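Local coordinates for P450 epoxidase (Sorangium cellulosum, PDB 1Q5D), which belongs to the cytochrome P450 family of haem proteins and carries a haem group within a largely helical fold, at residues A60-R71 with T305-Y315. Residues are numbered along the deposited sequence; the frame is centred on the assembly and turned at random.
Sequences AVFRDERFAVSR and TVRFARQDLEY. With HEM (protoporphyrin IX containing Fe), chain B.
Haem propionate oxygen O1A is gripped by Thr305 OG1, Arg307 NH1 and water 3, and Val69 and Phe62 pack against that arginine just where strand 67-68 closes the edge of the five-stranded mixed sheet of this cytochrome P450 by pairing antiparallel with strand 304-309. Thr305 OG1 donates to O1A at 2.6 Å, and water 3, which accepts from Arg71 NH1, donates to both O1A and Val306 O, while Arg307 NH2 reaches O2A almost straight, at 170°. The carboxylate therefore meets the guanidinium end-on in its plane, two nitrogens to two oxygens. Val69 CG2 lies 3.5 Å above the centre of that guanidinium, and the Phe62 ring stands nearly perpendicular to it, bringing CD1 near NH2. Arg307 NH1 also donates to the carbonyl of Val306, and water 1 accepts from NE, so bonds from NE, NH1 and NH2 fix the rotation of the guanidinium; His363, His103 and Arg107 also hydrogen-bond to the haem.

Between the strands, Ala68 and Phe308 form the hydrogen-bonded pair, with Ala68 N to Phe308 O at 2.7 Å. The Phe308 ring turns its edge to Arg71 NH1, which is itself bound to Val69 O at 2.6 Å. Val306 CG2 sits over one face of the Arg71 guanidinium, and both residues touch the bound ligand EPB.

Away from the haem, Phe67 points its edge at the face of Tyr315, a T-shaped pair with centroids 5.4 Å apart, and its CZ also packs on Leu313 CD1. That same methyl lies over a face of the Arg66 guanidinium, which the Asp64 carboxylate holds side-on through NE and NH2; Asp64 OD2 also closes an Asx turn onto Arg66 N. The bend of Arg310 at chi3 (73°) brings NH1 to Glu65 O, a hydrogen bond of 2.7 Å with the donor above the carbonyl plane.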
# COMPACT_ATOMS: atom_id res chain seq x y z
N ALA A 60 15.56 12.05 2.42
CA ALA A 60 16.28 12.42 3.64
C ALA A 60 15.40 12.27 4.88
O ALA A 60 15.83 11.72 5.89
CB ALA A 60 16.83 13.83 3.54
N VAL A 61 14.16 12.74 4.78
CA VAL A 61 13.23 12.69 5.90
C VAL A 61 12.95 11.26 6.38
O VAL A 61 12.80 11.01 7.57
CB VAL A 61 11.91 13.42 5.57
CG1 VAL A 61 10.82 13.08 6.58
CG2 VAL A 61 12.14 14.92 5.54
N PHE A 62 12.87 10.32 5.44
CA PHE A 62 12.68 8.91 5.81
C PHE A 62 13.69 8.51 6.88
O PHE A 62 13.38 7.76 7.81
CB PHE A 62 12.83 8.01 4.58
CG PHE A 62 11.54 7.76 3.83
CD1 PHE A 62 10.53 6.98 4.38
CD2 PHE A 62 11.35 8.29 2.57
CE1 PHE A 62 9.36 6.74 3.67
CE2 PHE A 62 10.18 8.07 1.86
CZ PHE A 62 9.19 7.29 2.41
N ARG A 63 14.91 9.03 6.76
CA ARG A 63 16.01 8.67 7.65
C ARG A 63 16.41 9.77 8.64
O ARG A 63 17.52 9.75 9.18
CB ARG A 63 17.22 8.26 6.81
CG ARG A 63 17.06 6.91 6.15
CD ARG A 63 16.79 5.78 7.13
NE ARG A 63 17.99 4.97 7.36
CZ ARG A 63 18.55 4.18 6.45
NH1 ARG A 63 18.01 4.07 5.24
NH2 ARG A 63 19.64 3.49 6.76
N ASP A 64 15.50 10.71 8.88
CA ASP A 64 15.79 11.83 9.78
C ASP A 64 15.06 11.64 11.10
O ASP A 64 13.84 11.81 11.17
CB ASP A 64 15.37 13.14 9.12
CG ASP A 64 15.89 14.36 9.85
OD1 ASP A 64 16.21 15.36 9.16
OD2 ASP A 64 16.00 14.43 11.09
N GLU A 65 15.79 11.30 12.16
CA GLU A 65 15.17 10.96 13.44
C GLU A 65 14.44 12.14 14.09
O GLU A 65 13.69 11.96 15.04
CB GLU A 65 16.18 10.36 14.41
CG GLU A 65 16.25 8.84 14.35
CD GLU A 65 17.32 8.34 13.40
OE1 GLU A 65 17.77 7.18 13.55
OE2 GLU A 65 17.73 9.11 12.51
N ARG A 66 14.66 13.34 13.56
CA ARG A 66 13.90 14.51 13.98
C ARG A 66 12.41 14.37 13.61
O ARG A 66 11.55 15.02 14.19
CB ARG A 66 14.48 15.79 13.36
CG ARG A 66 15.85 16.20 13.91
CD ARG A 66 16.47 17.39 13.19
NE ARG A 66 16.56 17.20 11.74
CZ ARG A 66 16.94 18.15 10.89
NH1 ARG A 66 17.28 19.35 11.34
NH2 ARG A 66 16.98 17.91 9.58
N PHE A 67 12.12 13.51 12.63
CA PHE A 67 10.75 13.32 12.16
C PHE A 67 10.19 11.98 12.62
O PHE A 67 10.69 10.93 12.23
CB PHE A 67 10.69 13.44 10.64
CG PHE A 67 11.03 14.82 10.13
CD1 PHE A 67 12.34 15.17 9.82
CD2 PHE A 67 10.04 15.78 9.96
CE1 PHE A 67 12.65 16.44 9.35
CE2 PHE A 67 10.34 17.04 9.49
CZ PHE A 67 11.65 17.37 9.18
N ALA A 68 9.14 12.02 13.44
CA ALA A 68 8.56 10.81 14.01
C ALA A 68 7.42 10.24 13.17
O ALA A 68 6.81 10.96 12.37
CB ALA A 68 8.07 11.07 15.42
N VAL A 69 7.15 8.95 13.36
CA VAL A 69 6.02 8.25 12.73
C VAL A 69 4.78 8.26 13.62
O VAL A 69 3.66 8.43 13.14
CB VAL A 69 6.40 6.79 12.40
CG1 VAL A 69 5.17 6.01 12.00
CG2 VAL A 69 7.45 6.74 11.30
N SER A 70 4.97 8.08 14.93
CA SER A 70 3.83 8.03 15.86
C SER A 70 2.93 9.26 15.77
O SER A 70 3.39 10.40 15.90
CB SER A 70 4.28 7.84 17.31
OG SER A 70 3.33 8.44 18.19
N ARG A 71 1.64 9.01 15.57
CA ARG A 71 0.68 10.08 15.41
C ARG A 71 0.51 10.84 16.73
O ARG A 71 -0.05 11.94 16.75
CB ARG A 71 -0.67 9.53 14.91
CG ARG A 71 -0.71 9.26 13.41
CD ARG A 71 0.24 8.15 12.95
NE ARG A 71 0.03 7.78 11.55
CZ ARG A 71 1.01 7.65 10.66
NH1 ARG A 71 2.27 7.88 11.00
NH2 ARG A 71 0.72 7.30 9.41
N THR A 305 3.15 9.69 2.28
CA THR A 305 3.11 9.25 3.65
C THR A 305 3.46 10.41 4.55
O THR A 305 3.88 11.46 4.06
CB THR A 305 3.99 8.01 3.89
OG1 THR A 305 3.80 7.57 5.24
CG2 THR A 305 5.48 8.37 3.83
N VAL A 306 3.27 10.24 5.86
CA VAL A 306 3.43 11.35 6.79
C VAL A 306 4.50 11.12 7.85
O VAL A 306 4.81 9.97 8.21
CB VAL A 306 2.11 11.70 7.53
CG1 VAL A 306 1.09 12.20 6.55
CG2 VAL A 306 1.58 10.49 8.27
N ARG A 307 5.05 12.23 8.33
CA ARG A 307 5.94 12.26 9.48
C ARG A 307 5.54 13.46 10.33
O ARG A 307 4.83 14.34 9.86
CB ARG A 307 7.40 12.39 9.04
CG ARG A 307 7.94 11.15 8.32
CD ARG A 307 7.93 9.93 9.20
NE ARG A 307 8.64 8.79 8.64
CZ ARG A 307 8.06 7.81 7.98
NH1 ARG A 307 6.74 7.85 7.74
NH2 ARG A 307 8.79 6.80 7.52
N PHE A 308 6.03 13.49 11.57
CA PHE A 308 5.72 14.59 12.48
C PHE A 308 6.98 15.15 13.13
O PHE A 308 7.86 14.40 13.55
CB PHE A 308 4.72 14.14 13.55
CG PHE A 308 3.49 13.47 12.98
CD1 PHE A 308 3.48 12.10 12.76
CD2 PHE A 308 2.37 14.21 12.66
CE1 PHE A 308 2.36 11.48 12.22
CE2 PHE A 308 1.24 13.59 12.13
CZ PHE A 308 1.24 12.23 11.91
N ALA A 309 7.08 16.48 13.18
CA ALA A 309 8.25 17.15 13.75
C ALA A 309 8.31 16.97 15.26
O ALA A 309 7.37 17.34 15.97
CB ALA A 309 8.22 18.64 13.40
N ARG A 310 9.41 16.42 15.75
CA ARG A 310 9.59 16.17 17.18
C ARG A 310 10.08 17.40 17.94
O ARG A 310 10.18 17.38 19.17
CB ARG A 310 10.56 15.01 17.40
CG ARG A 310 10.02 13.67 16.92
CD ARG A 310 11.06 12.56 16.89
NE ARG A 310 11.39 12.11 18.24
CZ ARG A 310 12.61 11.78 18.63
NH1 ARG A 310 13.62 11.84 17.78
NH2 ARG A 310 12.81 11.39 19.88
N GLN A 311 10.38 18.47 17.19
CA GLN A 311 10.96 19.69 17.74
C GLN A 311 10.88 20.77 16.67
O GLN A 311 10.68 20.47 15.50
CB GLN A 311 12.42 19.45 18.10
CG GLN A 311 13.32 19.36 16.87
CD GLN A 311 14.75 18.99 17.19
OE1 GLN A 311 15.00 18.22 18.12
NE2 GLN A 311 15.68 19.53 16.41
N ASP A 312 11.04 22.03 17.08
CA ASP A 312 11.14 23.13 16.11
C ASP A 312 12.37 22.93 15.24
O ASP A 312 13.42 22.51 15.73
CB ASP A 312 11.24 24.47 16.83
CG ASP A 312 9.95 24.90 17.48
OD1 ASP A 312 9.96 25.95 18.14
OD2 ASP A 312 8.87 24.26 17.38
N LEU A 313 12.26 23.23 13.95
CA LEU A 313 13.40 23.16 13.04
C LEU A 313 13.14 23.92 11.76
O LEU A 313 11.99 24.20 11.42
CB LEU A 313 13.78 21.70 12.73
CG LEU A 313 12.79 20.82 11.97
CD1 LEU A 313 13.49 19.57 11.45
CD2 LEU A 313 11.62 20.42 12.85
N GLU A 314 14.22 24.28 11.06
CA GLU A 314 14.13 24.90 9.74
C GLU A 314 14.44 23.85 8.69
O GLU A 314 15.41 23.09 8.82
CB GLU A 314 15.11 26.07 9.62
CG GLU A 314 14.45 27.45 9.60
CD GLU A 314 13.91 27.85 10.96
OE1 GLU A 314 13.05 28.76 11.02
OE2 GLU A 314 14.33 27.27 11.97
N TYR A 315 13.63 23.79 7.64
CA TYR A 315 13.78 22.76 6.62
C TYR A 315 13.37 23.28 5.24
O TYR A 315 12.21 23.65 5.02
CB TYR A 315 12.96 21.51 6.99
CG TYR A 315 13.53 20.21 6.46
CD1 TYR A 315 14.36 19.41 7.25
CD2 TYR A 315 13.25 19.78 5.16
CE1 TYR A 315 14.89 18.22 6.75
CE2 TYR A 315 13.77 18.59 4.66
CZ TYR A 315 14.59 17.82 5.46
OH TYR A 315 15.11 16.64 4.98
CHA HEM B . 4.70 0.04 5.24
CHB HEM B . 3.99 0.66 0.51
CHC HEM B . 2.29 -3.88 0.17
CHD HEM B . 2.45 -4.27 4.96
C1A HEM B . 4.74 0.57 3.97
C2A HEM B . 5.33 1.83 3.60
C3A HEM B . 5.12 2.02 2.29
C4A HEM B . 4.39 0.87 1.80
CMA HEM B . 5.58 3.24 1.45
CAA HEM B . 6.07 2.79 4.56
CBA HEM B . 5.14 3.91 5.03
CGA HEM B . 5.92 4.89 5.89
O1A HEM B . 5.30 5.83 6.48
O2A HEM B . 7.17 4.72 6.00
C1B HEM B . 3.48 -0.51 0.05
C2B HEM B . 3.17 -0.75 -1.34
C3B HEM B . 2.69 -1.98 -1.44
C4B HEM B . 2.68 -2.59 -0.12
CMB HEM B . 3.32 0.24 -2.52
CAB HEM B . 2.26 -2.58 -2.79
CBB HEM B . 1.44 -3.62 -2.87
C1C HEM B . 2.22 -4.41 1.42
C2C HEM B . 1.83 -5.76 1.77
C3C HEM B . 1.88 -5.85 3.10
C4C HEM B . 2.31 -4.57 3.63
CMC HEM B . 1.45 -6.84 0.72
CAC HEM B . 1.56 -7.04 4.03
CBC HEM B . 1.43 -8.27 3.55
C1D HEM B . 3.01 -3.12 5.47
C2D HEM B . 3.10 -2.84 6.87
C3D HEM B . 3.80 -1.51 6.97
C4D HEM B . 4.04 -1.10 5.61
CMD HEM B . 2.60 -3.73 8.02
CAD HEM B . 4.19 -0.75 8.25
CBD HEM B . 5.70 -0.96 8.40
CGD HEM B . 6.22 -0.23 9.61
O1D HEM B . 5.67 0.85 9.93
O2D HEM B . 7.19 -0.73 10.27
NA HEM B . 4.17 -0.01 2.85
NB HEM B . 3.18 -1.65 0.79
NC HEM B . 2.49 -3.72 2.58
ND HEM B . 3.56 -2.07 4.75
FE HEM B . 3.50 -1.92 2.70
O HOH W 1 11.47 9.72 9.38
O HOH W 2 16.70 15.22 6.29
O HOH W 3 3.44 7.42 8.52
O HOH W 4 1.51 -0.98 2.92